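Local coordinates for protein CRISPR-associated endoribonuclease Cas2 2 (Sulfolobus solfataricus, PDB 3EXC) that acts as a metal-dependent endoribonuclease specific for single-stranded RNA in CRISPR immunity and forms a homodimer that assembles with Cas1, at residues L6-D11 and L28-I33; N19-N24 and K55-T60. The protein carries 2 engineered substitutions. All coordinates share one frame; numbering follows the deposited sequence.

Cas2 illustrates how a small ferredoxin-like fold uses both faces of one sheet: helices cover one, while Leu7 and Val9 on the other pack on the second subunit. Along the chain the segments alternate, 6-11, 19-24, 28-33 and 55-60, so the two contacts interlock. Contact 1 joins strand 5-11 to strand 31-34 and the loop leading into it, across the intervening strand 37-41; contact 2 joins helices 15-27 and 47-57. Their centres lie about 12 Å apart, yet the contacts touch: Tyr10 CG is 3.5 Å from Leu21 CD2, and Arg32 packs on Ala22. The core beneath the helices is thereby continuous with the strand that carries Asp11, the predicted catalytic magnesium ligand.

Contact 1 of 2, residues L6-D11 and L28-I33; sequences LLVVYD and LGLERI. With NA (sodium ion), chain C.
Leu30 lays its CD1 methyl across the side chains of Leu6 and Val8, two alternate residues that face the same way from strand 5-11. The methyl is 3.8 Å from Leu6 CD1 and also 3.8 Å from Val8 CG2, and Leu30 crosses each partner at about a right angle. Leu6 takes part because its CG is tucked between the backbone N and the carbonyl carbon (chi1 54°), which turns CD1 toward Leu30. Leu7 belongs to the other face of the strand. Its CD2 is 4.2 Å from CD1 of Ile33, a looser touch near the dimer interface, where Leu7 also packs on Leu7 of the second subunit. Farther along, Tyr10 OH comes 3.7 Å from Arg32 NH1, with the ring and guanidinium planes 62° apart. The backbone O of Tyr10 is 2.8 Å from a sodium ion, which also binds two waters and Gln34 OE1 of the second subunit. The strand ends at Asp11, the predicted catalytic magnesium ligand, whose OD2 accepts a hydrogen bond from Arg35 N of the second subunit, so this part of the ferredoxin-like sheet lies at the dimer interface. No hydrogen bond joins the two segments, since strand 37-41 runs between them and pairs with strand 5-11. Phe38 of that strand touches Leu30, Arg32 and Tyr10, strand 64-70 flanks strand 5-11 on its far edge, and helix 15-27 covers Tyr10 through Leu21 and Leu25.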
loop_
_atom_site.group_PDB
_atom_site.type_symbol
_atom_site.label_atom_id
_atom_site.label_comp_id
_atom_site.label_asym_id
_atom_site.label_seq_id
_atom_site.Cartn_x
_atom_site.Cartn_y
_atom_site.Cartn_z
ATOM N N LEU A 6 1.053 10.527 4.706
ATOM C CA LEU A 6 0.338 9.873 3.652
ATOM C C LEU A 6 1.110 8.780 3.099
ATOM O O LEU A 6 2.309 8.737 3.247
ATOM C CB LEU A 6 -0.112 10.849 2.567
ATOM C CG LEU A 6 0.850 11.753 1.880
ATOM C CD1 LEU A 6 1.777 10.908 1.125
ATOM C CD2 LEU A 6 -0.046 12.535 0.955
ATOM N N LEU A 7 0.380 7.833 2.530
ATOM C CA LEU A 7 0.917 6.679 1.832
ATOM C C LEU A 7 0.530 6.811 0.385
ATOM O O LEU A 7 -0.621 7.196 0.082
ATOM C CB LEU A 7 0.194 5.411 2.220
ATOM C CG LEU A 7 0.342 4.975 3.627
ATOM C CD1 LEU A 7 -0.615 3.754 3.751
ATOM C CD2 LEU A 7 1.791 4.562 3.690
ATOM N N VAL A 8 1.463 6.456 -0.478
ATOM C CA VAL A 8 1.148 6.295 -1.869
ATOM C C VAL A 8 1.460 4.849 -2.163
ATOM O O VAL A 8 2.599 4.405 -1.979
ATOM C CB VAL A 8 2.073 7.139 -2.709
ATOM C CG1 VAL A 8 1.743 6.958 -4.172
ATOM C CG2 VAL A 8 1.854 8.562 -2.300
ATOM N N VAL A 9 0.470 4.123 -2.628
ATOM C CA VAL A 9 0.598 2.757 -3.001
ATOM C C VAL A 9 0.250 2.657 -4.483
ATOM O O VAL A 9 -0.821 3.078 -4.938
ATOM C CB VAL A 9 -0.419 1.911 -2.152
ATOM C CG1 VAL A 9 -0.336 0.424 -2.468
ATOM C CG2 VAL A 9 -0.101 2.108 -0.667
ATOM N N TYR A 10 1.091 2.014 -5.270
ATOM C CA TYR A 10 0.799 1.945 -6.718
ATOM C C TYR A 10 0.860 0.518 -7.365
ATOM O O TYR A 10 1.529 -0.454 -6.873
ATOM C CB TYR A 10 1.639 2.986 -7.484
ATOM C CG TYR A 10 3.114 2.935 -7.203
ATOM C CD1 TYR A 10 3.664 3.642 -6.143
ATOM C CD2 TYR A 10 3.985 2.168 -8.006
ATOM C CE1 TYR A 10 5.058 3.558 -5.860
ATOM C CE2 TYR A 10 5.368 2.099 -7.742
ATOM C CZ TYR A 10 5.878 2.814 -6.660
ATOM O OH TYR A 10 7.220 2.782 -6.367
ATOM N N ASP A 11 0.178 0.407 -8.503
ATOM C CA ASP A 11 0.091 -0.806 -9.277
ATOM C C ASP A 11 0.254 -0.264 -10.714
ATOM O O ASP A 11 -0.697 0.173 -11.392
ATOM C CB ASP A 11 -1.268 -1.462 -8.943
ATOM C CG ASP A 11 -1.665 -2.597 -9.903
ATOM O OD1 ASP A 11 -0.910 -2.863 -10.895
ATOM O OD2 ASP A 11 -2.781 -3.207 -9.681
ATOM N N LEU A 28 9.910 14.411 -4.418
ATOM C CA LEU A 28 8.967 15.222 -3.634
ATOM C C LEU A 28 9.164 14.997 -2.134
ATOM O O LEU A 28 8.274 15.382 -1.334
ATOM C CB LEU A 28 7.494 14.898 -3.984
ATOM C CG LEU A 28 6.964 14.939 -5.421
ATOM C CD1 LEU A 28 5.487 14.796 -5.421
ATOM C CD2 LEU A 28 7.322 16.214 -6.084
ATOM N N GLY A 29 10.242 14.277 -1.767
ATOM C CA GLY A 29 10.517 13.873 -0.366
ATOM C C GLY A 29 9.795 12.667 0.274
ATOM O O GLY A 29 9.918 12.432 1.490
ATOM N N LEU A 30 9.052 11.868 -0.477
ATOM C CA LEU A 30 8.496 10.646 0.151
ATOM C C LEU A 30 9.583 9.589 0.260
ATOM O O LEU A 30 10.537 9.644 -0.482
ATOM C CB LEU A 30 7.389 10.037 -0.668
ATOM C CG LEU A 30 6.198 10.836 -1.112
ATOM C CD1 LEU A 30 4.972 10.097 -0.674
ATOM C CD2 LEU A 30 6.170 12.085 -0.437
ATOM N N GLU A 31 9.404 8.600 1.134
ATOM C CA GLU A 31 10.399 7.578 1.355
ATOM C C GLU A 31 9.867 6.228 1.003
ATOM O O GLU A 31 8.744 5.887 1.400
ATOM C CB GLU A 31 10.859 7.618 2.814
ATOM C CG GLU A 31 11.954 8.706 2.967
ATOM C CD GLU A 31 12.487 8.801 4.368
ATOM O OE1 GLU A 31 12.425 7.782 5.127
ATOM O OE2 GLU A 31 12.977 9.899 4.719
ATOM N N ARG A 32 10.680 5.428 0.308
ATOM C CA ARG A 32 10.202 4.109 -0.047
ATOM C C ARG A 32 10.059 3.226 1.175
ATOM O O ARG A 32 10.927 3.198 1.994
ATOM C CB ARG A 32 11.088 3.444 -1.055
ATOM C CG ARG A 32 10.452 2.164 -1.528
ATOM C CD ARG A 32 11.467 1.306 -2.306
ATOM N NE ARG A 32 11.776 1.838 -3.635
ATOM C CZ ARG A 32 11.060 1.668 -4.753
ATOM N NH1 ARG A 32 9.944 0.966 -4.738
ATOM N NH2 ARG A 32 11.492 2.177 -5.903
ATOM N N ILE A 33 8.926 2.565 1.340
ATOM C CA ILE A 33 8.780 1.564 2.401
ATOM C C ILE A 33 8.657 0.147 1.816
ATOM O O ILE A 33 8.870 -0.797 2.549
ATOM C CB ILE A 33 7.548 1.815 3.302
ATOM C CG1 ILE A 33 6.309 1.819 2.470
ATOM C CG2 ILE A 33 7.678 3.112 4.004
ATOM C CD1 ILE A 33 4.899 1.818 3.289
HETATM NA NA NA C . 0.194 -2.535 -5.532
HETATM O O HOH W 1 1.787 -2.329 -3.218
HETATM O O HOH W 2 2.242 -3.579 -6.990
#

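Contact 2 of 2, residues N19-N24 and K55-T60; sequences NKLANN and KLIVDT
Ile57, on the last turn of helix 47-57, packs at the seam where the two main helices of the ferredoxin-like fold come together on one face of the sheet. It rests on one side of helix 15-27, touching Lys20, Leu21 and Asn24, and contributes the largest buried area of the contact. Its torsions divide the work between two branches. CG2 stands anti to the backbone N and packs against the backbone and CB of Leu21, 3.9 Å from Leu21 N and 4.0 Å from Leu21 CB. CG1 of Ile57 lies on the N side of its own residue (chi1 -71°), and the extended second torsion of Ile57, 164°, carries Ile57 CD1 onward along helix 15-27 until it is 3.9 Å from Asn24 CB. The side chain of Lys20 contributes its hydrocarbon part: its CD passes 4.1 Å from Ile57 CG1, making the aliphatic part of the chain an apolar flank at the more exposed margin. Leu21 faces the interior. With CG swung anti to its N (chi1 -177°), its CD1 goes to Ile57, the last helical residue, 4.1 Å from Ile57 CD1, and its CD2 to Val58, just after it. Beyond these segments, Leu21 also packs on Val54, Tyr10 and Val12, so this leucine belongs to the core between the helices and the sheet. The chain leaves helical geometry at Val58, whose buried side chain packs on Val12 and on Ile81 of the second subunit; here Val58 CG1 sits 4.0 Å from Leu21 CD2.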
loop_
_atom_site.group_PDB
_atom_site.type_symbol
_atom_site.label_atom_id
_atom_site.label_comp_id
_atom_site.label_asym_id
_atom_site.label_seq_id
_atom_site.Cartn_x
_atom_site.Cartn_y
_atom_site.Cartn_z
ATOM N N ASN A 19 9.348 3.053 -12.397
ATOM C CA ASN A 19 10.425 3.732 -11.704
ATOM C C ASN A 19 10.583 5.204 -11.981
ATOM O O ASN A 19 11.184 5.882 -11.158
ATOM C CB ASN A 19 11.735 3.022 -11.856
ATOM C CG ASN A 19 11.929 2.510 -13.196
ATOM O OD1 ASN A 19 12.838 1.717 -13.420
ATOM N ND2 ASN A 19 11.081 2.941 -14.133
ATOM N N LYS A 20 10.041 5.713 -13.093
ATOM C CA LYS A 20 9.807 7.150 -13.184
ATOM C C LYS A 20 9.007 7.639 -11.972
ATOM O O LYS A 20 9.364 8.639 -11.350
ATOM C CB LYS A 20 9.033 7.463 -14.420
ATOM C CG LYS A 20 9.092 8.930 -14.822
ATOM C CD LYS A 20 8.411 9.169 -16.207
ATOM C CE LYS A 20 9.066 10.260 -16.966
ATOM N NZ LYS A 20 8.546 10.329 -18.352
ATOM N N LEU A 21 7.929 6.933 -11.635
ATOM C CA LEU A 21 7.071 7.310 -10.472
ATOM C C LEU A 21 7.841 7.218 -9.161
ATOM O O LEU A 21 7.869 8.176 -8.430
ATOM C CB LEU A 21 5.804 6.447 -10.413
ATOM C CG LEU A 21 4.825 6.801 -9.291
ATOM C CD1 LEU A 21 4.262 8.184 -9.487
ATOM C CD2 LEU A 21 3.707 5.769 -9.256
ATOM N N ALA A 22 8.531 6.095 -8.927
ATOM C CA ALA A 22 9.381 5.907 -7.730
ATOM C C ALA A 22 10.365 7.052 -7.643
ATOM O O ALA A 22 10.525 7.641 -6.579
ATOM C CB ALA A 22 10.115 4.580 -7.749
ATOM N N ASN A 23 10.982 7.400 -8.769
ATOM C CA ASN A 23 11.983 8.487 -8.797
ATOM C C ASN A 23 11.380 9.808 -8.421
ATOM O O ASN A 23 11.995 10.582 -7.679
ATOM C CB ASN A 23 12.635 8.664 -10.187
ATOM C CG ASN A 23 13.639 7.576 -10.510
ATOM O OD1 ASN A 23 13.968 6.725 -9.649
ATOM N ND2 ASN A 23 14.091 7.546 -11.761
ATOM N N ASN A 24 10.196 10.078 -8.973
ATOM C CA ASN A 24 9.499 11.329 -8.658
ATOM C C ASN A 24 8.922 11.470 -7.266
ATOM O O ASN A 24 8.987 12.537 -6.653
ATOM C CB ASN A 24 8.476 11.631 -9.708
ATOM C CG ASN A 24 9.122 12.285 -10.918
ATOM O OD1 ASN A 24 9.559 11.591 -11.868
ATOM N ND2 ASN A 24 9.275 13.624 -10.847
ATOM N N LYS A 55 -0.681 11.517 -11.896
ATOM C CA LYS A 55 -1.520 11.449 -13.129
ATOM C C LYS A 55 -0.709 11.534 -14.456
ATOM O O LYS A 55 -1.046 10.872 -15.466
ATOM C CB LYS A 55 -2.610 12.531 -13.152
ATOM C CG LYS A 55 -3.741 12.406 -12.114
ATOM C CD LYS A 55 -4.799 13.523 -12.351
ATOM C CE LYS A 55 -5.946 13.359 -11.347
ATOM N NZ LYS A 55 -6.986 12.306 -11.730
ATOM N N LEU A 56 0.350 12.341 -14.449
ATOM C CA LEU A 56 1.119 12.579 -15.670
ATOM C C LEU A 56 1.955 11.348 -15.972
ATOM O O LEU A 56 2.186 11.038 -17.139
ATOM C CB LEU A 56 1.979 13.819 -15.521
ATOM C CG LEU A 56 1.288 15.200 -15.446
ATOM C CD1 LEU A 56 2.224 16.378 -15.166
ATOM C CD2 LEU A 56 0.537 15.545 -16.713
ATOM N N ILE A 57 2.357 10.605 -14.945
ATOM C CA ILE A 57 3.276 9.491 -15.157
ATOM C C ILE A 57 2.556 8.175 -15.454
ATOM O O ILE A 57 2.981 7.411 -16.299
ATOM C CB ILE A 57 4.238 9.270 -13.925
ATOM C CG1 ILE A 57 5.259 10.412 -13.845
ATOM C CG2 ILE A 57 5.005 7.887 -14.048
ATOM C CD1 ILE A 57 5.951 10.475 -12.478
ATOM N N VAL A 58 1.514 7.861 -14.694
ATOM C CA VAL A 58 0.947 6.542 -14.841
ATOM C C VAL A 58 -0.047 6.545 -16.005
ATOM O O VAL A 58 -0.554 7.625 -16.387
ATOM C CB VAL A 58 0.238 6.080 -13.541
ATOM C CG1 VAL A 58 1.249 6.159 -12.351
ATOM C CG2 VAL A 58 -1.063 6.872 -13.307
ATOM N N ASP A 59 -0.328 5.347 -16.546
ATOM C CA ASP A 59 -1.439 5.136 -17.506
ATOM C C ASP A 59 -2.714 5.017 -16.709
ATOM O O ASP A 59 -2.966 4.037 -16.081
ATOM C CB ASP A 59 -1.206 3.860 -18.313
ATOM C CG ASP A 59 -2.334 3.553 -19.320
ATOM O OD1 ASP A 59 -3.546 3.938 -19.148
ATOM O OD2 ASP A 59 -1.971 2.849 -20.291
ATOM N N THR A 60 -3.527 6.039 -16.769
ATOM C CA THR A 60 -4.806 6.104 -16.070
ATOM C C THR A 60 -5.935 5.135 -16.488
ATOM O O THR A 60 -6.942 4.974 -15.760
ATOM C CB THR A 60 -5.230 7.524 -16.189
ATOM O OG1 THR A 60 -4.527 8.211 -15.151
ATOM C CG2 THR A 60 -6.776 7.746 -16.103
#